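Long-range contacts in translocator protein BipD (Burkholderia pseudomallei, PDB 3NFT), which is required for invasion of epithelial cells and survival within host cells, and probably regulates secretion of the type III effectors BipB and BipC: residues 50-59 and 151-161; 187-196 and 218-229. All blocks are in the same frame, centred on the assembly; numbering follows the deposited sequence. Where two conformers were deposited one is given.

Contact 1 (50-59 and 151-161)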
loop_
_atom_site.group_PDB
_atom_site.type_symbol
_atom_site.label_atom_id
_atom_site.label_comp_id
_atom_site.label_asym_id
_atom_site.label_seq_id
_atom_site.Cartn_x
_atom_site.Cartn_y
_atom_site.Cartn_z
ATOM N N ALA A 50 26.481 11.770 -21.762
ATOM C CA ALA A 50 25.722 12.452 -22.816
ATOM C C ALA A 50 25.655 13.938 -22.556
ATOM O O ALA A 50 25.832 14.761 -23.456
ATOM C CB ALA A 50 24.333 11.847 -22.895
ATOM N N ILE A 51 25.445 14.305 -21.295
ATOM C CA ILE A 51 25.502 15.711 -20.900
ATOM C C ILE A 51 26.870 16.342 -21.214
ATOM O O ILE A 51 26.958 17.432 -21.773
ATOM C CB ILE A 51 25.139 15.912 -19.425
ATOM C CG1 ILE A 51 23.686 15.538 -19.188
ATOM C CG2 ILE A 51 25.439 17.348 -18.997
ATOM C CD1 ILE A 51 23.263 15.436 -17.729
ATOM N N ASP A 52 27.942 15.629 -20.899
ATOM C CA ASP A 52 29.261 16.125 -21.240
ATOM C C ASP A 52 29.487 16.262 -22.737
ATOM O O ASP A 52 30.115 17.216 -23.186
ATOM C CB ASP A 52 30.366 15.243 -20.670
ATOM C CG ASP A 52 30.503 15.335 -19.143
ATOM O OD1 ASP A 52 29.933 16.235 -18.491
ATOM O OD2 ASP A 52 31.098 14.420 -18.593
ATOM N N GLU A 53 28.933 15.327 -23.521
ATOM C CA GLU A 53 29.052 15.408 -24.971
ATOM C C GLU A 53 28.351 16.647 -25.497
ATOM O O GLU A 53 28.887 17.373 -26.326
ATOM C CB GLU A 53 28.468 14.171 -25.639
ATOM C CG GLU A 53 28.824 14.053 -27.099
ATOM C CD GLU A 53 30.292 13.813 -27.383
ATOM O OE1 GLU A 53 30.998 13.334 -26.450
ATOM O OE2 GLU A 53 30.774 14.110 -28.495
ATOM N N PHE A 54 27.144 16.876 -24.994
ATOM C CA PHE A 54 26.366 18.063 -25.380
ATOM C C PHE A 54 27.105 19.334 -25.010
ATOM O O PHE A 54 27.198 20.299 -25.777
ATOM C CB PHE A 54 25.016 17.986 -24.689
ATOM C CG PHE A 54 24.009 19.020 -25.148
ATOM C CD1 PHE A 54 23.072 18.693 -26.133
ATOM C CD2 PHE A 54 23.962 20.273 -24.566
ATOM C CE1 PHE A 54 22.121 19.608 -26.526
ATOM C CE2 PHE A 54 23.014 21.202 -24.991
ATOM C CZ PHE A 54 22.084 20.839 -25.976
ATOM N N ALA A 55 27.628 19.364 -23.799
ATOM C CA ALA A 55 28.354 20.527 -23.312
ATOM C C ALA A 55 29.569 20.840 -24.170
ATOM O O ALA A 55 29.932 22.020 -24.354
ATOM C CB ALA A 55 28.804 20.296 -21.843
ATOM N N SER A 56 30.214 19.788 -24.675
ATOM C CA SER A 56 31.435 19.928 -25.467
ATOM C C SER A 56 31.208 20.499 -26.870
ATOM O O SER A 56 32.138 20.960 -27.520
ATOM C CB SER A 56 32.166 18.592 -25.552
ATOM O OG SER A 56 31.623 17.747 -26.536
ATOM N N LEU A 57 29.971 20.428 -27.364
ATOM C CA LEU A 57 29.693 20.945 -28.686
ATOM C C LEU A 57 30.020 22.446 -28.749
ATOM O O LEU A 57 29.712 23.184 -27.809
ATOM C CB LEU A 57 28.242 20.633 -29.064
ATOM C CG LEU A 57 27.884 20.814 -30.527
ATOM C CD1 LEU A 57 26.917 19.778 -30.963
ATOM C CD2 LEU A 57 27.327 22.235 -30.696
ATOM N N ARG A 58 30.678 22.863 -29.824
ATOM C CA ARG A 58 31.026 24.250 -30.050
ATOM C C ARG A 58 30.921 24.611 -31.486
ATOM O O ARG A 58 31.343 23.846 -32.351
ATOM C CB ARG A 58 32.470 24.487 -29.646
ATOM C CG ARG A 58 32.618 24.445 -28.223
ATOM C CD ARG A 58 33.887 25.007 -27.882
ATOM N NE ARG A 58 34.033 25.089 -26.457
ATOM C CZ ARG A 58 35.137 25.579 -25.903
ATOM N NH1 ARG A 58 36.093 26.071 -26.686
ATOM N NH2 ARG A 58 35.227 25.652 -24.593
ATOM N N LEU A 59 30.357 25.793 -31.741
ATOM C CA LEU A 59 30.307 26.304 -33.091
ATOM C C LEU A 59 31.675 26.825 -33.528
ATOM O O LEU A 59 32.530 27.115 -32.691
ATOM C CB LEU A 59 29.248 27.423 -33.210
ATOM C CG LEU A 59 27.801 27.005 -32.921
ATOM C CD1 LEU A 59 26.802 28.081 -33.363
ATOM C CD2 LEU A 59 27.372 25.694 -33.501
ATOM N N PHE A 151 17.296 15.611 -26.574
ATOM C CA PHE A 151 18.627 16.148 -26.260
ATOM C C PHE A 151 19.592 15.766 -27.379
ATOM O O PHE A 151 20.355 16.596 -27.841
ATOM C CB PHE A 151 19.034 15.575 -24.901
ATOM C CG PHE A 151 20.197 16.249 -24.214
ATOM C CD1 PHE A 151 20.304 17.626 -24.117
ATOM C CD2 PHE A 151 21.139 15.449 -23.546
ATOM C CE1 PHE A 151 21.339 18.227 -23.400
ATOM C CE2 PHE A 151 22.154 16.036 -22.814
ATOM C CZ PHE A 151 22.264 17.416 -22.747
ATOM N N GLN A 152 19.508 14.498 -27.814
ATOM C CA GLN A 152 20.263 13.963 -28.921
ATOM C C GLN A 152 19.989 14.690 -30.212
ATOM O O GLN A 152 20.902 15.008 -30.965
ATOM C CB GLN A 152 20.016 12.455 -29.069
ATOM C CG GLN A 152 20.831 11.717 -30.112
ATOM C CD GLN A 152 20.596 10.206 -30.041
ATOM O OE1 GLN A 152 19.696 9.738 -29.343
ATOM N NE2 GLN A 152 21.408 9.438 -30.727
ATOM N N SER A 153 18.713 14.968 -30.475
ATOM C CA SER A 153 18.340 15.605 -31.731
ATOM C C SER A 153 18.839 17.055 -31.775
ATOM O O SER A 153 19.187 17.568 -32.836
ATOM C CB SER A 153 16.819 15.537 -31.948
ATOM O OG SER A 153 16.121 16.387 -31.061
ATOM N N VAL A 154 18.919 17.707 -30.608
ATOM C CA VAL A 154 19.482 19.058 -30.509
ATOM C C VAL A 154 20.996 18.998 -30.748
ATOM O O VAL A 154 21.546 19.760 -31.504
ATOM C CB VAL A 154 19.124 19.728 -29.180
ATOM C CG1 VAL A 154 19.815 21.083 -29.040
ATOM C CG2 VAL A 154 17.597 19.889 -29.014
ATOM N N ALA A 155 21.658 18.013 -30.153
ATOM C CA ALA A 155 23.081 17.814 -30.458
ATOM C C ALA A 155 23.353 17.558 -31.925
ATOM O O ALA A 155 24.331 18.052 -32.483
ATOM C CB ALA A 155 23.654 16.700 -29.575
ATOM N N ASP A 156 22.459 16.800 -32.564
ATOM C CA ASP A 156 22.571 16.444 -33.964
ATOM C C ASP A 156 22.450 17.725 -34.810
ATOM O O ASP A 156 23.293 18.017 -35.646
ATOM C CB ASP A 156 21.451 15.455 -34.299
ATOM C CG ASP A 156 21.605 14.773 -35.646
ATOM O OD1 ASP A 156 22.537 15.043 -36.423
ATOM O OD2 ASP A 156 20.720 13.922 -35.931
ATOM N N VAL A 157 21.388 18.525 -34.580
ATOM C CA VAL A 157 21.227 19.746 -35.355
ATOM C C VAL A 157 22.353 20.758 -35.117
ATOM O O VAL A 157 22.788 21.429 -36.060
ATOM C CB VAL A 157 19.829 20.354 -35.212
ATOM C CG1 VAL A 157 19.698 21.153 -33.939
ATOM C CG2 VAL A 157 19.518 21.219 -36.443
ATOM N N MET A 158 22.861 20.842 -33.885
ATOM C CA MET A 158 23.931 21.779 -33.584
ATOM C C MET A 158 25.251 21.331 -34.190
ATOM O O MET A 158 26.192 22.129 -34.278
ATOM C CB MET A 158 24.062 22.034 -32.077
ATOM C CG MET A 158 22.825 22.656 -31.482
ATOM S SD MET A 158 23.068 23.098 -29.741
ATOM C CE MET A 158 23.512 21.531 -28.997
ATOM N N SER A 159 25.327 20.050 -34.565
ATOM C CA SER A 159 26.487 19.526 -35.280
ATOM C C SER A 159 26.313 19.797 -36.791
ATOM O O SER A 159 27.192 20.356 -37.431
ATOM C CB SER A 159 26.631 18.041 -35.015
ATOM O OG SER A 159 26.834 17.780 -33.641
ATOM N N LYS A 160 25.173 19.392 -37.346
ATOM C CA LYS A 160 24.880 19.568 -38.763
ATOM C C LYS A 160 24.948 21.019 -39.205
ATOM O O LYS A 160 25.443 21.322 -40.296
ATOM C CB LYS A 160 23.493 19.013 -39.088
ATOM C CG LYS A 160 23.402 17.528 -39.097
ATOM C CD LYS A 160 21.991 17.060 -39.438
ATOM C CE LYS A 160 21.982 15.673 -40.024
ATOM N NZ LYS A 160 22.556 14.653 -39.108
ATOM N N LEU A 161 24.495 21.935 -38.346
ATOM C CA LEU A 161 24.404 23.339 -38.744
ATOM C C LEU A 161 25.751 23.974 -38.970
ATOM O O LEU A 161 25.873 24.960 -39.660
ATOM C CB LEU A 161 23.567 24.157 -37.760
ATOM C CG LEU A 161 24.097 24.427 -36.347
ATOM C CD1 LEU A 161 25.093 25.585 -36.374
ATOM C CD2 LEU A 161 22.930 24.755 -35.373
#
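S159 OG, which L57 CD1 touches from across the contact, is gripped twice: it donates to A155 O one turn earlier (2.8 Å between S159 OG and A155 O) and is bonded to A73 N from outside the two segments. Tied back to its own helix, the hydroxyl offers no bond to segment 50-59, and the methyl L57 CD1 lies 3.3 Å from S159 OG and also meets A155 O. The other branch of the leucine, L57 CD2, rests on M158 CB at 3.6 Å.

One turn earlier F54 fills a hole formed by F151, V154, A155 and M158. Its CG stands anti to the backbone N (chi1 -171°), and the ring reaches over that of F151 in an offset stack, centroids 4.2 Å apart and planes at 21°. F151 CE1 lies over the centre of one F54 face, whereas V154 CG1 comes to the F54 edge, 3.7 Å from F54 CE1. In the conformer described, M158 SD lies obliquely 5.2 Å from the centroid of the F54 ring, a Met-aromatic contact, and the methyl M158 CE touches F54 CZ. The F151 ring turns its CE2 edge to I51 CA, which lies in the ring plane, and F78 of helix 76-103 meets the same ring steeply. Beyond the helix end L59 CD2 meets L161 CD1, 3.7 Å away.

No hydrogen bond joins the segments, whose helices run roughly parallel at 26°. Helix 41-56 is therefore held against the predicted coiled-coil helix 121-160 by ring stacking and aliphatic contacts, an apolar seam consistent with the N-terminal domain's role as intramolecular chaperone.

Contact 2 (187-196 and 218-229)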
loop_
_atom_site.group_PDB
_atom_site.type_symbol
_atom_site.label_atom_id
_atom_site.label_comp_id
_atom_site.label_asym_id
_atom_site.label_seq_id
_atom_site.Cartn_x
_atom_site.Cartn_y
_atom_site.Cartn_z
ATOM N N VAL A 187 13.753 19.624 -36.305
ATOM C CA VAL A 187 13.735 19.139 -34.943
ATOM C C VAL A 187 12.429 19.478 -34.228
ATOM O O VAL A 187 11.834 18.652 -33.580
ATOM C CB VAL A 187 14.952 19.677 -34.155
ATOM C CG1 VAL A 187 14.870 19.242 -32.677
ATOM C CG2 VAL A 187 16.244 19.203 -34.848
ATOM N N ILE A 188 12.001 20.721 -34.318
ATOM C CA ILE A 188 10.776 21.155 -33.644
ATOM C C ILE A 188 9.600 20.289 -34.118
ATOM O O ILE A 188 8.758 19.850 -33.314
ATOM C CB ILE A 188 10.504 22.662 -33.924
ATOM C CG1 ILE A 188 11.545 23.564 -33.256
ATOM C CG2 ILE A 188 9.067 23.059 -33.467
ATOM C CD1 ILE A 188 11.421 25.050 -33.602
ATOM N N ASP A 189 9.565 20.040 -35.420
ATOM C CA ASP A 189 8.468 19.281 -36.022
ATOM C C ASP A 189 8.413 17.832 -35.625
ATOM O O ASP A 189 7.382 17.186 -35.772
ATOM C CB ASP A 189 8.530 19.352 -37.553
ATOM C CG ASP A 189 8.158 20.716 -38.084
ATOM O OD1 ASP A 189 8.451 20.969 -39.254
ATOM O OD2 ASP A 189 7.620 21.546 -37.324
ATOM N N HIS A 190 9.512 17.290 -35.109
ATOM C CA HIS A 190 9.545 15.878 -34.791
ATOM C C HIS A 190 9.888 15.590 -33.345
ATOM O O HIS A 190 10.344 14.491 -33.007
ATOM C CB HIS A 190 10.481 15.174 -35.759
ATOM C CG HIS A 190 10.038 15.290 -37.187
ATOM N ND1 HIS A 190 9.090 14.455 -37.740
ATOM C CD2 HIS A 190 10.403 16.147 -38.168
ATOM C CE1 HIS A 190 8.895 14.789 -39.005
ATOM N NE2 HIS A 190 9.680 15.810 -39.292
ATOM N N LEU A 191 9.599 16.546 -32.472
ATOM C CA LEU A 191 9.850 16.332 -31.055
ATOM C C LEU A 191 9.106 15.093 -30.546
ATOM O O LEU A 191 7.931 14.869 -30.877
ATOM C CB LEU A 191 9.466 17.558 -30.227
ATOM C CG LEU A 191 10.376 18.770 -30.433
ATOM C CD1 LEU A 191 9.772 20.016 -29.777
ATOM C CD2 LEU A 191 11.806 18.494 -29.912
ATOM N N PRO A 192 9.785 14.255 -29.750
ATOM C CA PRO A 192 9.161 13.067 -29.175
ATOM C C PRO A 192 8.008 13.416 -28.262
ATOM O O PRO A 192 8.026 14.445 -27.613
ATOM C CB PRO A 192 10.286 12.439 -28.335
ATOM C CG PRO A 192 11.447 13.180 -28.589
ATOM C CD PRO A 192 11.152 14.458 -29.268
ATOM N N THR A 193 6.993 12.574 -28.232
ATOM C CA THR A 193 5.950 12.686 -27.227
ATOM C C THR A 193 5.970 11.415 -26.398
ATOM O O THR A 193 6.459 10.375 -26.843
ATOM C CB THR A 193 4.577 12.901 -27.866
ATOM O OG1 THR A 193 4.225 11.730 -28.594
ATOM C CG2 THR A 193 4.611 14.090 -28.781
ATOM N N MET A 194 5.482 11.508 -25.172
ATOM C CA MET A 194 5.533 10.399 -24.253
ATOM C C MET A 194 4.164 10.246 -23.616
ATOM O O MET A 194 3.457 11.221 -23.426
ATOM C CB MET A 194 6.592 10.683 -23.194
ATOM C CG MET A 194 8.035 10.758 -23.741
ATOM S SD MET A 194 8.988 12.139 -23.062
ATOM C CE MET A 194 8.422 13.466 -24.102
ATOM N N GLN A 195 3.795 9.012 -23.314
ATOM C CA GLN A 195 2.528 8.733 -22.667
ATOM C C GLN A 195 2.835 8.205 -21.283
ATOM O O GLN A 195 3.527 7.204 -21.142
ATOM C CB GLN A 195 1.739 7.694 -23.464
ATOM C CG GLN A 195 0.478 7.229 -22.784
ATOM C CD GLN A 195 -0.541 8.333 -22.644
ATOM O OE1 GLN A 195 -0.934 8.950 -23.639
ATOM N NE2 GLN A 195 -0.968 8.599 -21.408
ATOM N N LEU A 196 2.326 8.891 -20.268
ATOM C CA LEU A 196 2.420 8.409 -18.894
ATOM C C LEU A 196 1.559 7.152 -18.711
ATOM O O LEU A 196 0.572 6.955 -19.444
ATOM C CB LEU A 196 1.968 9.497 -17.913
ATOM C CG LEU A 196 2.864 10.730 -17.788
ATOM C CD1 LEU A 196 2.228 11.830 -16.950
ATOM C CD2 LEU A 196 4.194 10.317 -17.193
ATOM N N SER A 218 -4.786 13.784 -20.464
ATOM C CA SER A 218 -4.709 12.357 -20.762
ATOM C C SER A 218 -3.318 11.743 -20.578
ATOM O O SER A 218 -3.113 10.578 -20.898
ATOM C CB SER A 218 -5.200 12.082 -22.181
ATOM O OG SER A 218 -4.433 12.770 -23.150
ATOM N N GLY A 219 -2.378 12.519 -20.040
ATOM C CA GLY A 219 -1.044 12.020 -19.737
ATOM C C GLY A 219 -0.043 12.041 -20.877
ATOM O O GLY A 219 1.003 11.353 -20.806
ATOM N N VAL A 220 -0.320 12.832 -21.916
ATOM C CA VAL A 220 0.606 12.993 -22.999
ATOM C C VAL A 220 1.594 14.097 -22.620
ATOM O O VAL A 220 1.204 15.243 -22.359
ATOM C CB VAL A 220 -0.094 13.352 -24.334
ATOM C CG1 VAL A 220 0.936 13.608 -25.424
ATOM C CG2 VAL A 220 -1.072 12.223 -24.750
ATOM N N VAL A 221 2.866 13.731 -22.591
ATOM C CA VAL A 221 3.944 14.647 -22.311
ATOM C C VAL A 221 4.568 15.107 -23.617
ATOM O O VAL A 221 5.003 14.283 -24.433
ATOM C CB VAL A 221 5.022 13.993 -21.441
ATOM C CG1 VAL A 221 6.063 15.032 -21.069
ATOM C CG2 VAL A 221 4.396 13.373 -20.189
ATOM N N THR A 222 4.609 16.422 -23.807
ATOM C CA THR A 222 5.257 17.043 -24.955
ATOM C C THR A 222 6.373 17.969 -24.451
ATOM O O THR A 222 6.338 18.462 -23.318
ATOM C CB THR A 222 4.259 17.856 -25.806
ATOM O OG1 THR A 222 3.587 18.788 -24.970
ATOM C CG2 THR A 222 3.242 16.937 -26.480
ATOM N N ILE A 223 7.360 18.189 -25.297
ATOM C CA ILE A 223 8.526 18.979 -24.964
ATOM C C ILE A 223 8.301 20.412 -25.414
ATOM O O ILE A 223 7.937 20.654 -26.582
ATOM C CB ILE A 223 9.754 18.382 -25.637
ATOM C CG1 ILE A 223 9.955 16.938 -25.147
ATOM C CG2 ILE A 223 10.984 19.242 -25.403
ATOM C CD1 ILE A 223 10.942 16.221 -25.936
ATOM N N ASN A 224 8.487 21.356 -24.500
ATOM C CA ASN A 224 8.306 22.777 -24.807
ATOM C C ASN A 224 9.381 23.190 -25.834
ATOM O O ASN A 224 10.587 23.083 -25.545
ATOM C CB ASN A 224 8.423 23.590 -23.501
ATOM C CG ASN A 224 8.148 25.044 -23.672
ATOM O OD1 ASN A 224 8.173 25.589 -24.784
ATOM N ND2 ASN A 224 7.897 25.722 -22.532
ATOM N N PRO A 225 8.957 23.676 -27.022
ATOM C CA PRO A 225 9.907 24.038 -28.058
ATOM C C PRO A 225 10.509 25.444 -27.931
ATOM O O PRO A 225 11.165 25.918 -28.848
ATOM C CB PRO A 225 9.086 23.926 -29.326
ATOM C CG PRO A 225 7.714 24.341 -28.871
ATOM C CD PRO A 225 7.558 23.812 -27.475
ATOM N N ASP A 226 10.305 26.094 -26.798
ATOM C CA ASP A 226 10.622 27.514 -26.673
ATOM C C ASP A 226 12.109 27.826 -26.931
ATOM O O ASP A 226 12.434 28.779 -27.631
ATOM C CB ASP A 226 10.169 28.123 -25.331
ATOM C CG ASP A 226 10.769 27.439 -24.084
ATOM O OD1 ASP A 226 10.669 28.073 -23.018
ATOM O OD2 ASP A 226 11.244 26.288 -24.126
ATOM N N LYS A 227 13.017 26.997 -26.422
ATOM C CA LYS A 227 14.440 27.295 -26.634
ATOM C C LYS A 227 14.823 27.082 -28.105
ATOM O O LYS A 227 15.598 27.845 -28.662
ATOM C CB LYS A 227 15.329 26.451 -25.698
ATOM C CG LYS A 227 15.238 26.894 -24.252
ATOM C CD LYS A 227 14.466 25.979 -23.350
ATOM C CE LYS A 227 14.206 26.608 -21.977
ATOM N NZ LYS A 227 13.625 25.701 -20.926
ATOM N N LEU A 228 14.287 26.032 -28.727
ATOM C CA LEU A 228 14.552 25.803 -30.143
ATOM C C LEU A 228 14.014 26.940 -31.006
ATOM O O LEU A 228 14.638 27.325 -31.977
ATOM C CB LEU A 228 13.958 24.474 -30.591
ATOM C CG LEU A 228 14.666 23.209 -30.087
ATOM C CD1 LEU A 228 13.824 21.967 -30.377
ATOM C CD2 LEU A 228 16.078 23.141 -30.658
ATOM N N ILE A 229 12.828 27.438 -30.656
ATOM C CA ILE A 229 12.243 28.608 -31.340
ATOM C C ILE A 229 13.135 29.841 -31.210
ATOM O O ILE A 229 13.398 30.535 -32.186
ATOM C CB ILE A 229 10.847 28.874 -30.795
ATOM C CG1 ILE A 229 9.912 27.763 -31.276
ATOM C CG2 ILE A 229 10.389 30.294 -31.221
ATOM C CD1 ILE A 229 8.504 27.784 -30.637
HETATM O O HOH W 1 7.041 16.877 -27.822
HETATM O O HOH W 2 -3.418 9.820 -24.164
#
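Q195 sets its CG anti to the backbone N (chi1 173°) and then bends at chi2 (65°), which curls the amide back to the turn at S218. There NE2 donates to S218 O at 3.0 Å, nearly straight and on a lone pair in the carbonyl plane, and its second N-H goes to L196 O; both acceptors lie in the amide plane, so its rotation is fixed. A water bonded to OE1 also makes a weak bond to S218 OG, whose stronger partner is S216.

Strands 193-195 and 220-223 pair antiparallel: M194 and V221 form a hydrogen-bonded pair, with V221 N 2.7 Å from M194 O, and L196 N donates to G219 O at 2.8 Å. Where the strands diverge, a water bridges P192 O and I223 N. M194, bent at chi2 and chi3, brings CE to 3.9 Å from I223 CG1. Further along, I188 and L228 slide past each other in opposite directions, I188 CG1 3.7 Å from L228 CB, and the L191 side chain crosses that of P225 at about a right angle.

Backbone bonds of T222 with S214 join 220-223 to strand 213-215, making it the middle of three antiparallel strands; M194, L191 and I223 face helix 121-160, and L196 meets helix 202-209.

Both contacts lean on helix 121-160: in contact 1 it is one of the two partners, whereas in contact 2 it lies beneath the strands and the helix ends. They meet directly where V187 packs on V157, and where V154 CG2 lies 3.9 Å from L228 CD2, although their centres are about 18 Å apart. Contact 1 is almost wholly buried and relies on interlocked side chains without a bond between its segments. Contact 2 is partly buried; backbone bonds pair its strands, while a glutamine amide and waters tie the loops at their ends, T193 and Q195 are exposed, and M194, L191 and I223 turn to the helix.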